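Local coordinates for Blr6230 protein (Bradyrhizobium diazoefficiens USDA 110, PDB 5NGG) that probably hydrolyses the beta-lactam ring of antibiotics as a subclass B3 metallo-beta-lactamase with a two-zinc active site, at residues 53-58 / 104-109; 98-103 / 239-244; 32-37 / 71-76; 66-71 / 111-116. One frame throughout, in Å; residues are numbered along the deposited sequence. Where two conformers were deposited one is given.

Interaction 1: residues 53-58 / 104-109. With ZN (zinc ion), chain C.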
loop_
_atom_site.group_PDB
_atom_site.type_symbol
_atom_site.label_atom_id
_atom_site.label_comp_id
_atom_site.label_asym_id
_atom_site.label_seq_id
_atom_site.Cartn_x
_atom_site.Cartn_y
_atom_site.Cartn_z
ATOM N N ASP A 53 -8.981 8.148 7.000
ATOM C CA ASP A 53 -8.453 9.419 6.543
ATOM C C ASP A 53 -6.938 9.432 6.269
ATOM O O ASP A 53 -6.461 10.300 5.548
ATOM C CB ASP A 53 -8.871 10.512 7.553
ATOM C CG ASP A 53 -8.564 11.896 7.090
ATOM O OD1 ASP A 53 -8.726 12.181 5.879
ATOM O OD2 ASP A 53 -8.188 12.706 7.962
ATOM N N GLY A 54 -6.210 8.470 6.841
ATOM C CA GLY A 54 -4.762 8.443 6.721
ATOM C C GLY A 54 -4.158 7.175 6.185
ATOM O O GLY A 54 -2.955 7.187 5.934
ATOM N N ILE A 55 -4.951 6.103 5.999
ATOM C CA ILE A 55 -4.459 4.824 5.474
ATOM C C ILE A 55 -5.444 4.389 4.386
ATOM O O ILE A 55 -6.648 4.296 4.633
ATOM C CB ILE A 55 -4.361 3.734 6.559
ATOM C CG1 ILE A 55 -3.291 4.100 7.596
ATOM C CG2 ILE A 55 -4.048 2.380 5.906
ATOM C CD1 ILE A 55 -3.325 3.262 8.841
ATOM N N ALA A 56 -4.932 4.135 3.192
ATOM C CA ALA A 56 -5.772 3.764 2.040
ATOM C C ALA A 56 -5.933 2.252 1.973
ATOM O O ALA A 56 -4.949 1.507 2.022
ATOM C CB ALA A 56 -5.116 4.278 0.768
ATOM N N VAL A 57 -7.179 1.824 1.807
ATOM C CA VAL A 57 -7.566 0.412 1.656
ATOM C C VAL A 57 -8.547 0.403 0.499
ATOM O O VAL A 57 -9.347 1.342 0.387
ATOM C CB VAL A 57 -8.223 -0.137 2.955
ATOM C CG1 VAL A 57 -8.642 -1.599 2.759
ATOM C CG2 VAL A 57 -7.265 0.010 4.133
ATOM N N TYR A 58 -8.519 -0.649 -0.320
ATOM C CA TYR A 58 -9.390 -0.699 -1.485
ATOM C C TYR A 58 -10.063 -2.058 -1.597
ATOM O O TYR A 58 -9.513 -3.085 -1.229
ATOM C CB TYR A 58 -8.623 -0.434 -2.784
ATOM C CG TYR A 58 -7.713 0.758 -2.736
ATOM C CD1 TYR A 58 -6.432 0.651 -2.207
ATOM C CD2 TYR A 58 -8.108 2.003 -3.222
ATOM C CE1 TYR A 58 -5.580 1.746 -2.137
ATOM C CE2 TYR A 58 -7.251 3.096 -3.182
ATOM C CZ TYR A 58 -5.992 2.957 -2.637
ATOM O OH TYR A 58 -5.157 4.057 -2.596
ATOM N N LEU A 104 2.666 -2.814 9.899
ATOM C CA LEU A 104 1.418 -2.966 10.672
ATOM C C LEU A 104 0.284 -2.037 10.265
ATOM O O LEU A 104 -0.862 -2.381 10.467
ATOM C CB LEU A 104 1.658 -2.822 12.168
ATOM C CG LEU A 104 1.743 -1.433 12.783
ATOM C CD1 LEU A 104 1.603 -1.514 14.304
ATOM C CD2 LEU A 104 3.026 -0.740 12.394
ATOM N N ASP A 105 0.600 -0.856 9.714
ATOM C CA ASP A 105 -0.436 0.063 9.280
ATOM C C ASP A 105 -1.144 -0.379 8.005
ATOM O O ASP A 105 -2.165 0.219 7.635
ATOM C CB ASP A 105 0.088 1.509 9.183
ATOM C CG ASP A 105 1.322 1.705 8.313
ATOM O OD1 ASP A 105 2.249 0.850 8.340
ATOM O OD2 ASP A 105 1.330 2.773 7.630
ATOM N N HIS A 106 -0.637 -1.437 7.361
ATOM C CA HIS A 106 -1.266 -2.020 6.173
ATOM C C HIS A 106 -1.662 -3.485 6.349
ATOM O O HIS A 106 -2.439 -4.005 5.553
ATOM C CB HIS A 106 -0.355 -1.862 4.962
ATOM C CG HIS A 106 0.140 -0.453 4.812
ATOM N ND1 HIS A 106 -0.703 0.590 4.490
ATOM C CD2 HIS A 106 1.329 0.108 5.105
ATOM C CE1 HIS A 106 -0.036 1.726 4.567
ATOM N NE2 HIS A 106 1.214 1.463 4.927
ATOM N N THR A 107 -1.138 -4.151 7.375
ATOM C CA THR A 107 -1.346 -5.596 7.567
ATOM C C THR A 107 -2.167 -5.940 8.791
ATOM O O THR A 107 -2.400 -7.116 9.069
ATOM C CB THR A 107 0.005 -6.292 7.759
ATOM O OG1 THR A 107 0.577 -5.745 8.950
ATOM C CG2 THR A 107 0.960 -6.087 6.602
ATOM N N GLY A 108 -2.597 -4.920 9.533
ATOM C CA GLY A 108 -3.188 -5.120 10.844
ATOM C C GLY A 108 -4.446 -5.954 10.873
ATOM O O GLY A 108 -4.764 -6.524 11.916
ATOM N N GLY A 109 -5.166 -6.011 9.755
ATOM C CA GLY A 109 -6.394 -6.794 9.663
ATOM C C GLY A 109 -6.291 -8.090 8.882
ATOM O O GLY A 109 -7.313 -8.777 8.718
HETATM ZN ZN ZN C . 2.368 2.933 5.782
HETATM O O HOH W 1 -3.273 0.099 3.711
HETATM O O HOH W 2 4.031 2.062 6.626
#
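The side chain of I55 lies over the start of helix 104-107, against the backbone of D105 and the ring of H106. D105 and H106 belong to the HxHxDH zinc motif of the metallo-beta-lactamase fold, and I55 covers the turn that carries them. The closest approach is from I55 CG2 to D105 O, at 3.3 Å. CG1 lies beside the backbone N of I55 (chi1 -66°), which puts CG2 anti to it. The ethyl arm then runs on so that I55 CD1 comes 3.9 Å from D105 CB. The isoleucine therefore packs on D105 with both branches. I55 CG2 also meets H106 ND1 at 4.0 Å, from an oblique direction. All three residues are buried.

D105 and H106 both reach the metal. D105 OD2 and H106 NE2 each bind the zinc ion of chain C at 2.1 Å, and H242 binds the same ion. Water 2 is a further ligand, and it also donates a hydrogen bond to D105 OD1. One carboxylate oxygen thus holds the metal while the other holds its water. At the far side of the imidazole, H106 ND1 donates to water 1 at 2.7 Å. Held by the zinc at NE2 and by the water at ND1, the ring has its rotation fixed. Water 1 lies in the ring plane and donates a hydrogen bond to A56 O, 2.8 Å from the water oxygen.

Interaction 2: residues 98-103 / 239-244. With ZN (zinc ion), chain D; ZN (zinc ion), chain C.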
loop_
_atom_site.group_PDB
_atom_site.type_symbol
_atom_site.label_atom_id
_atom_site.label_comp_id
_atom_site.label_asym_id
_atom_site.label_seq_id
_atom_site.Cartn_x
_atom_site.Cartn_y
_atom_site.Cartn_z
ATOM N N LEU A 98 -4.527 -8.868 -1.196
ATOM C CA LEU A 98 -3.209 -8.495 -1.707
ATOM C C LEU A 98 -2.594 -7.473 -0.763
ATOM O O LEU A 98 -3.296 -6.657 -0.167
ATOM C CB LEU A 98 -3.321 -7.885 -3.111
ATOM C CG LEU A 98 -3.297 -8.884 -4.279
ATOM C CD1 LEU A 98 -4.153 -10.100 -4.124
ATOM C CD2 LEU A 98 -3.556 -8.161 -5.579
ATOM N N ASN A 99 -1.274 -7.539 -0.652
ATOM C CA ASN A 99 -0.521 -6.585 0.158
ATOM C C ASN A 99 0.418 -5.782 -0.720
ATOM O O ASN A 99 1.083 -6.342 -1.602
ATOM C CB ASN A 99 0.275 -7.359 1.213
ATOM C CG ASN A 99 0.986 -6.493 2.293
ATOM O OD1 ASN A 99 2.052 -6.899 2.760
ATOM N ND2 ASN A 99 0.397 -5.395 2.745
ATOM N N THR A 100 0.520 -4.490 -0.428
ATOM C CA THR A 100 1.584 -3.645 -0.992
ATOM C C THR A 100 2.888 -3.878 -0.220
ATOM O O THR A 100 3.927 -4.197 -0.792
ATOM C CB THR A 100 1.241 -2.146 -0.934
ATOM O OG1 THR A 100 0.826 -1.789 0.389
ATOM C CG2 THR A 100 0.191 -1.795 -1.988
ATOM N N HIS A 101 2.856 -3.724 1.100
ATOM C CA HIS A 101 4.070 -3.976 1.896
ATOM C C HIS A 101 3.708 -4.286 3.338
ATOM O O HIS A 101 2.666 -3.889 3.849
ATOM C CB HIS A 101 5.078 -2.830 1.799
ATOM C CG HIS A 101 4.704 -1.627 2.601
ATOM N ND1 HIS A 101 4.039 -0.535 2.081
ATOM C CD2 HIS A 101 4.982 -1.311 3.885
ATOM C CE1 HIS A 101 3.880 0.375 3.026
ATOM N NE2 HIS A 101 4.421 -0.078 4.142
ATOM N N ALA A 102 4.614 -4.996 3.995
ATOM C CA ALA A 102 4.309 -5.680 5.249
ATOM C C ALA A 102 4.685 -4.865 6.492
ATOM O O ALA A 102 5.542 -5.272 7.261
ATOM C CB ALA A 102 5.001 -7.027 5.251
ATOM N N HIS A 103 4.023 -3.732 6.698
ATOM C CA HIS A 103 4.072 -2.958 7.938
ATOM C C HIS A 103 2.693 -2.934 8.573
ATOM O O HIS A 103 1.684 -3.023 7.866
ATOM C CB HIS A 103 4.520 -1.513 7.689
ATOM C CG HIS A 103 5.939 -1.373 7.277
ATOM N ND1 HIS A 103 6.383 -0.264 6.608
ATOM C CD2 HIS A 103 7.016 -2.175 7.465
ATOM C CE1 HIS A 103 7.681 -0.379 6.402
ATOM N NE2 HIS A 103 8.091 -1.531 6.910
ATOM N N LEU A 239 -2.278 5.281 -7.355
ATOM C CA LEU A 239 -2.853 5.021 -6.036
ATOM C C LEU A 239 -1.709 4.601 -5.124
ATOM O O LEU A 239 -0.582 4.378 -5.538
ATOM C CB LEU A 239 -3.951 3.961 -6.113
ATOM C CG LEU A 239 -5.120 4.271 -7.052
ATOM C CD1 LEU A 239 -6.113 3.129 -7.108
ATOM C CD2 LEU A 239 -5.824 5.528 -6.616
ATOM N N GLY A 240 -1.995 4.465 -3.838
ATOM C CA GLY A 240 -0.983 4.089 -2.882
ATOM C C GLY A 240 -1.583 3.759 -1.537
ATOM O O GLY A 240 -2.791 3.875 -1.340
ATOM N N PRO A 241 -0.739 3.355 -0.571
ATOM C CA PRO A 241 -1.272 2.833 0.694
ATOM C C PRO A 241 -1.571 3.904 1.743
ATOM O O PRO A 241 -2.114 3.574 2.796
ATOM C CB PRO A 241 -0.211 1.843 1.142
ATOM C CG PRO A 241 1.036 2.321 0.539
ATOM C CD PRO A 241 0.704 3.101 -0.703
ATOM N N HIS A 242 -1.264 5.170 1.431
ATOM C CA HIS A 242 -1.690 6.322 2.210
ATOM C C HIS A 242 -2.260 7.318 1.216
ATOM O O HIS A 242 -1.697 7.490 0.127
ATOM C CB HIS A 242 -0.510 6.932 2.990
ATOM C CG HIS A 242 0.034 6.032 4.049
ATOM N ND1 HIS A 242 -0.553 5.868 5.290
ATOM C CD2 HIS A 242 1.122 5.238 4.057
ATOM C CE1 HIS A 242 0.165 5.009 6.003
ATOM N NE2 HIS A 242 1.187 4.610 5.278
ATOM N N PRO A 243 -3.352 8.016 1.581
ATOM C CA PRO A 243 -3.982 8.925 0.613
ATOM C C PRO A 243 -3.098 10.088 0.167
ATOM O O PRO A 243 -3.280 10.611 -0.923
ATOM C CB PRO A 243 -5.285 9.343 1.316
ATOM C CG PRO A 243 -5.134 8.949 2.734
ATOM C CD PRO A 243 -4.128 7.872 2.824
ATOM N N GLU A 244 -2.147 10.454 1.023
ATOM C CA GLU A 244 -1.162 11.490 0.742
ATOM C C GLU A 244 -0.308 11.201 -0.490
ATOM O O GLU A 244 0.137 12.149 -1.159
ATOM C CB GLU A 244 -0.288 11.698 1.980
ATOM C CG GLU A 244 -1.066 12.291 3.145
ATOM C CD GLU A 244 -1.654 11.268 4.120
ATOM O OE1 GLU A 244 -1.865 10.068 3.801
ATOM O OE2 GLU A 244 -1.927 11.692 5.262
HETATM ZN ZN ZN D . 5.256 1.140 5.586
HETATM ZN ZN ZN C . 2.368 2.933 5.782
HETATM O O HOH W 2 4.031 2.062 6.626
#
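P241 has the most surface buried by this contact, and it packs against T100 and H101. P241 turns its CB toward the 98-103 loop. This CB lies 3.9 Å from T100 OG1, and P241 CG is a little farther from the same oxygen. The hydroxyl is not left with carbon neighbours alone, because T100 OG1 is hydrogen-bonded to D70. Proline and threonine side chains approach at a slant.

H101 meets the same proline with a ring edge. H101 CE1 is 4.2 Å from P241 CG, which sits near the imidazole plane. The ring is held at both nitrogens: ND1 is hydrogen-bonded to C201 O, and H101 NE2 binds the zinc ion of chain D at 2.1 Å.

These loops follow strands 94-98 and 237-239, one from each sheet of the alpha-beta/beta-alpha sandwich of metallo-beta-lactamases. They meet at the two-zinc site. H103 ND1 is a second ligand of the chain D zinc, and H177 a third. Next to P241, H242 NE2 binds the chain C zinc at 2.1 Å, while H242 ND1 is hydrogen-bonded to G54 O. Water 2 bridges the ions, 1.9 Å from the chain D zinc and 2.1 Å from the chain C zinc. Behind H101, its carbonyl O receives N99 ND2 at 2.9 Å. This bond is bent, with an N-H...O angle of 137°, and the donor lies above the carbonyl plane.

Interaction 3: residues 32-37 / 71-76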
loop_
_atom_site.group_PDB
_atom_site.type_symbol
_atom_site.label_atom_id
_atom_site.label_comp_id
_atom_site.label_asym_id
_atom_site.label_seq_id
_atom_site.Cartn_x
_atom_site.Cartn_y
_atom_site.Cartn_z
ATOM N N LYS A 32 -4.141 8.548 15.394
ATOM C CA LYS A 32 -5.007 9.734 15.208
ATOM C C LYS A 32 -5.640 9.809 13.799
ATOM O O LYS A 32 -6.716 9.247 13.584
ATOM C CB LYS A 32 -4.235 11.011 15.561
ATOM N N LYS A 33 -4.993 10.488 12.848
ATOM C CA LYS A 33 -5.479 10.538 11.460
ATOM C C LYS A 33 -5.553 9.157 10.821
ATOM O O LYS A 33 -6.481 8.856 10.046
ATOM C CB LYS A 33 -4.575 11.427 10.603
ATOM N N TRP A 34 -4.595 8.296 11.161
ATOM C CA TRP A 34 -4.625 6.977 10.606
ATOM C C TRP A 34 -5.827 6.162 11.038
ATOM O O TRP A 34 -6.198 5.262 10.316
ATOM C CB TRP A 34 -3.336 6.251 10.919
ATOM C CG TRP A 34 -2.130 6.748 10.134
ATOM C CD1 TRP A 34 -2.035 7.914 9.434
ATOM C CD2 TRP A 34 -0.847 6.108 10.019
ATOM N NE1 TRP A 34 -0.784 8.029 8.872
ATOM C CE2 TRP A 34 -0.040 6.932 9.210
ATOM C CE3 TRP A 34 -0.317 4.915 10.510
ATOM C CZ2 TRP A 34 1.274 6.598 8.872
ATOM C CZ3 TRP A 34 0.996 4.590 10.189
ATOM C CH2 TRP A 34 1.772 5.434 9.377
ATOM N N THR A 35 -6.440 6.476 12.167
ATOM C CA THR A 35 -7.606 5.750 12.645
ATOM C C THR A 35 -8.916 6.515 12.441
ATOM O O THR A 35 -9.963 5.986 12.760
ATOM C CB THR A 35 -7.470 5.372 14.128
ATOM O OG1 THR A 35 -7.283 6.564 14.889
ATOM C CG2 THR A 35 -6.331 4.412 14.364
ATOM N N ALA A 36 -8.865 7.729 11.877
ATOM C CA ALA A 36 -10.066 8.568 11.745
ATOM C C ALA A 36 -10.882 8.152 10.521
ATOM O O ALA A 36 -10.329 7.719 9.502
ATOM C CB ALA A 36 -9.695 10.032 11.615
ATOM N N PRO A 37 -12.208 8.314 10.606
ATOM C CA PRO A 37 -13.034 7.874 9.486
ATOM C C PRO A 37 -12.931 8.710 8.210
ATOM O O PRO A 37 -12.697 9.925 8.250
ATOM C CB PRO A 37 -14.443 7.968 10.050
ATOM C CG PRO A 37 -14.360 9.013 11.083
ATOM C CD PRO A 37 -13.031 8.807 11.721
ATOM N N THR A 71 -5.015 -3.720 4.471
ATOM C CA THR A 71 -5.907 -3.372 5.579
ATOM C C THR A 71 -5.302 -2.133 6.281
ATOM O O THR A 71 -4.579 -1.368 5.644
ATOM C CB THR A 71 -6.127 -4.568 6.533
ATOM O OG1 THR A 71 -4.864 -5.040 7.034
ATOM C CG2 THR A 71 -6.895 -5.680 5.846
ATOM N N ALA A 72 -5.635 -1.886 7.547
ATOM C CA ALA A 72 -5.150 -0.698 8.242
ATOM C C ALA A 72 -4.511 -1.125 9.561
ATOM O O ALA A 72 -4.068 -2.271 9.685
ATOM C CB ALA A 72 -6.276 0.330 8.390
ATOM N N MET A 73 -4.466 -0.244 10.556
ATOM C CA MET A 73 -3.882 -0.604 11.836
ATOM C C MET A 73 -4.643 -1.767 12.456
ATOM O O MET A 73 -5.834 -1.935 12.176
ATOM C CB MET A 73 -3.888 0.578 12.801
ATOM C CG MET A 73 -2.943 1.712 12.432
ATOM S SD MET A 73 -1.202 1.301 12.664
ATOM C CE MET A 73 -1.064 1.421 14.444
ATOM N N PRO A 74 -4.002 -2.543 13.340
ATOM C CA PRO A 74 -4.690 -3.659 13.972
ATOM C C PRO A 74 -6.021 -3.273 14.644
ATOM O O PRO A 74 -6.975 -4.051 14.612
ATOM C CB PRO A 74 -3.649 -4.211 14.964
ATOM C CG PRO A 74 -2.355 -3.892 14.305
ATOM C CD PRO A 74 -2.553 -2.567 13.636
ATOM N N GLN A 75 -6.082 -2.079 15.235
ATOM C CA GLN A 75 -7.278 -1.619 15.952
ATOM C C GLN A 75 -8.418 -1.171 15.028
ATOM O O GLN A 75 -9.535 -0.939 15.488
ATOM C CB GLN A 75 -6.915 -0.490 16.935
ATOM C CG GLN A 75 -6.181 0.705 16.335
ATOM C CD GLN A 75 -4.672 0.623 16.474
ATOM O OE1 GLN A 75 -4.050 -0.381 16.122
ATOM N NE2 GLN A 75 -4.071 1.692 16.975
ATOM N N SER A 76 -8.138 -1.048 13.726
ATOM C CA SER A 76 -9.092 -0.461 12.783
ATOM C C SER A 76 -9.848 -1.453 11.901
ATOM O O SER A 76 -10.578 -1.052 10.997
ATOM C CB SER A 76 -8.378 0.557 11.890
ATOM O OG SER A 76 -7.890 1.621 12.669
HETATM O O HOH W 3 -5.895 2.499 11.027
HETATM O O HOH W 4 -9.968 3.114 13.587
#
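T35 touches S76 through its methyl group, with T35 CG2 3.6 Å from S76 OG. In one of the two conformers of Q75, the same methyl meets that side chain too, with T35 CG2 4.2 Å from Q75 CG. A second patch is formed by W34 and M73. The thioether sulfur sits at the edge of the indole, near its plane, and M73 SD is 4.3 Å from W34 CE3.

Two waters fill in between the backbones. Water 3 donates to W34 O, accepts from M73 N and is hydrogen-bonded to S76 OG at 2.7 Å. Water 4 donates to T35 O and is likewise 2.7 Å from S76 OG. S76 OG holds both waters, and M73 N is a second hold on water 3. S76 holds the N-cap position of helix 77-86, but its side chain makes no capping bond.

The contact joins the segment after the N-terminal helix 23-30 to the loop after strand 65-69 of the metallo-beta-lactamase fold. It lies beside the active site: the indole of W34 also packs on D105 and H242, two ligands of one zinc ion.

Further out, K32 O positions the threonine. It accepts from T35 N at 3.1 Å and from T35 OG1 at 3.0 Å, both reaching it from the same face of its plane. With OG1 turned between the backbone N and the carbonyl carbon (chi1 58°), CG2 is left to face S76.

Interaction 4: residues 66-71 / 111-116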
loop_
_atom_site.group_PDB
_atom_site.type_symbol
_atom_site.label_atom_id
_atom_site.label_comp_id
_atom_site.label_asym_id
_atom_site.label_seq_id
_atom_site.Cartn_x
_atom_site.Cartn_y
_atom_site.Cartn_z
ATOM N N LEU A 66 -14.594 -10.416 -4.372
ATOM C CA LEU A 66 -13.854 -9.207 -4.059
ATOM C C LEU A 66 -12.389 -9.503 -3.826
ATOM O O LEU A 66 -12.034 -10.527 -3.230
ATOM C CB LEU A 66 -14.416 -8.505 -2.811
ATOM C CG LEU A 66 -15.919 -8.288 -2.889
ATOM C CD1 LEU A 66 -16.404 -7.654 -1.590
ATOM C CD2 LEU A 66 -16.316 -7.486 -4.126
ATOM N N ILE A 67 -11.551 -8.569 -4.289
ATOM C CA ILE A 67 -10.146 -8.520 -3.905
ATOM C C ILE A 67 -10.005 -7.375 -2.902
ATOM O O ILE A 67 -10.453 -6.257 -3.183
ATOM C CB ILE A 67 -9.213 -8.266 -5.112
ATOM C CG1 ILE A 67 -9.418 -9.348 -6.180
ATOM C CG2 ILE A 67 -7.752 -8.156 -4.642
ATOM C CD1 ILE A 67 -8.674 -9.061 -7.470
ATOM N N LEU A 68 -9.397 -7.663 -1.754
ATOM C CA LEU A 68 -9.083 -6.627 -0.772
ATOM C C LEU A 68 -7.635 -6.244 -0.914
ATOM O O LEU A 68 -6.749 -7.108 -0.839
ATOM C CB LEU A 68 -9.316 -7.174 0.632
ATOM C CG LEU A 68 -9.053 -6.209 1.779
ATOM C CD1 LEU A 68 -9.987 -5.023 1.782
ATOM C CD2 LEU A 68 -9.174 -6.946 3.088
ATOM N N MET A 69 -7.375 -4.953 -1.157
ATOM C CA MET A 69 -6.010 -4.399 -1.256
ATOM C C MET A 69 -5.684 -3.733 0.069
ATOM O O MET A 69 -6.190 -2.649 0.363
ATOM C CB MET A 69 -5.918 -3.395 -2.399
ATOM C CG MET A 69 -4.525 -2.806 -2.586
ATOM S SD MET A 69 -3.239 -3.951 -3.134
ATOM C CE MET A 69 -3.802 -4.298 -4.793
ATOM N N ASP A 70 -4.862 -4.425 0.862
ATOM C CA ASP A 70 -4.366 -3.992 2.173
ATOM C C ASP A 70 -5.470 -3.968 3.239
ATOM O O ASP A 70 -6.643 -4.238 2.984
ATOM C CB ASP A 70 -3.586 -2.660 2.081
ATOM C CG ASP A 70 -2.261 -2.805 1.369
ATOM O OD1 ASP A 70 -1.582 -3.855 1.495
ATOM O OD2 ASP A 70 -1.871 -1.812 0.698
ATOM N N THR A 71 -5.015 -3.720 4.471
ATOM C CA THR A 71 -5.907 -3.372 5.579
ATOM C C THR A 71 -5.302 -2.133 6.281
ATOM O O THR A 71 -4.579 -1.368 5.644
ATOM C CB THR A 71 -6.127 -4.568 6.533
ATOM O OG1 THR A 71 -4.864 -5.040 7.034
ATOM C CG2 THR A 71 -6.895 -5.680 5.846
ATOM N N ALA A 111 -4.804 -11.188 9.405
ATOM C CA ALA A 111 -5.100 -12.454 10.064
ATOM C C ALA A 111 -6.597 -12.602 10.330
ATOM O O ALA A 111 -7.199 -13.686 10.121
ATOM C CB ALA A 111 -4.299 -12.577 11.346
ATOM N N GLU A 112 -7.216 -11.509 10.775
ATOM C CA GLU A 112 -8.635 -11.522 11.101
ATOM C C GLU A 112 -9.490 -11.759 9.867
ATOM O O GLU A 112 -10.396 -12.614 9.865
ATOM C CB GLU A 112 -9.034 -10.219 11.768
ATOM C CG GLU A 112 -10.513 -10.112 12.072
ATOM C CD GLU A 112 -10.873 -8.957 12.962
ATOM O OE1 GLU A 112 -10.021 -8.498 13.755
ATOM O OE2 GLU A 112 -12.044 -8.531 12.917
ATOM N N ILE A 113 -9.234 -10.986 8.820
ATOM C CA ILE A 113 -10.059 -11.108 7.626
ATOM C C ILE A 113 -9.828 -12.463 6.943
ATOM O O ILE A 113 -10.780 -13.073 6.459
ATOM C CB ILE A 113 -9.908 -9.885 6.690
ATOM C CG1 ILE A 113 -10.576 -8.674 7.363
ATOM C CG2 ILE A 113 -10.552 -10.142 5.328
ATOM C CD1 ILE A 113 -10.259 -7.327 6.755
ATOM N N LYS A 114 -8.580 -12.941 6.888
ATOM C CA LYS A 114 -8.310 -14.235 6.291
ATOM C C LYS A 114 -9.071 -15.357 7.012
ATOM O O LYS A 114 -9.644 -16.244 6.371
ATOM C CB LYS A 114 -6.808 -14.494 6.289
ATOM C CG LYS A 114 -6.420 -15.813 5.670
ATOM C CD LYS A 114 -4.940 -15.860 5.371
ATOM C CE LYS A 114 -4.619 -17.160 4.679
ATOM N NZ LYS A 114 -3.166 -17.450 4.706
ATOM N N LYS A 115 -9.060 -15.319 8.339
ATOM C CA LYS A 115 -9.768 -16.345 9.102
ATOM C C LYS A 115 -11.283 -16.277 8.889
ATOM O O LYS A 115 -11.941 -17.314 8.725
ATOM C CB LYS A 115 -9.435 -16.237 10.585
ATOM C CG LYS A 115 -9.993 -17.400 11.384
ATOM C CD LYS A 115 -9.318 -17.548 12.734
ATOM C CE LYS A 115 -9.995 -18.641 13.541
ATOM N N GLU A 116 -11.821 -15.056 8.880
ATOM C CA GLU A 116 -13.275 -14.852 8.761
ATOM C C GLU A 116 -13.793 -15.306 7.402
ATOM O O GLU A 116 -14.903 -15.828 7.301
ATOM C CB GLU A 116 -13.631 -13.376 8.990
ATOM C CG GLU A 116 -15.101 -13.005 8.856
ATOM C CD GLU A 116 -15.371 -11.550 9.189
ATOM O OE1 GLU A 116 -14.609 -10.951 9.983
ATOM O OE2 GLU A 116 -16.360 -11.005 8.656
#
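I113 carries the whole contact from helix 110-117, meeting L68 and T71 end on in the conformer described, one of two modelled. Earlier on the helix, E112 is exposed, and its OE2 forms a salt bridge with K81. One turn of helix is closed by the backbone bond from E116 N to E112 O, and I113 lies within that turn on the side facing the sheet.

The ethyl arm of I113 does most of the touching. I113 CD1 lies 3.8 Å from L68 CD2 and 3.9 Å from T71 CG2, so one methyl meets two residues. The other branch adds a looser contact, with I113 CG2 4.1 Å from L68 CD2. L68 reaches out because its CG is anti to the backbone N (chi1 -179°). T71 gives only its methyl to the isoleucine. Its hydroxyl is hydrogen-bonded to G109 N, just before helix 110-117, and to H106 O in helix 104-107.

This is a helix laid on a face of the mixed beta-sheet, in one alpha/beta layer of the metallo-beta-lactamase sandwich. Strand 65-69 supplies L68, and the adjoining strand 94-98 adds I97 against I113.

E116, at the end of the segment, is exposed, and its OE1 pairs with K81. E112 and E116 thus share K81, and all three residues are zinc ligands in a structure of this protein, although that site holds no metal on this chain here.

Interactions 1 and 2 supply all the protein ligands of the two active-site zinc ions except H177. Their centres are 7 Å apart, they share water 2, and G54 O is 2.8 Å from H242 ND1. An acetate ion lies about 3 Å from the side chains of both H101 and H106, and probably marks the substrate pocket. Interaction 3 flanks the site, its centre 7 Å from that of interaction 1, and W34 CZ3 comes 3.2 Å from D105 OD2. Interaction 4 lies farther from the metals, where strand 65-69 meets helix 110-117. It shares T71 with interaction 3, and T71 N is 2.8 Å from H106 O. D70 connects it to interaction 2: D70 OD2 is 2.7 Å from T100 OG1.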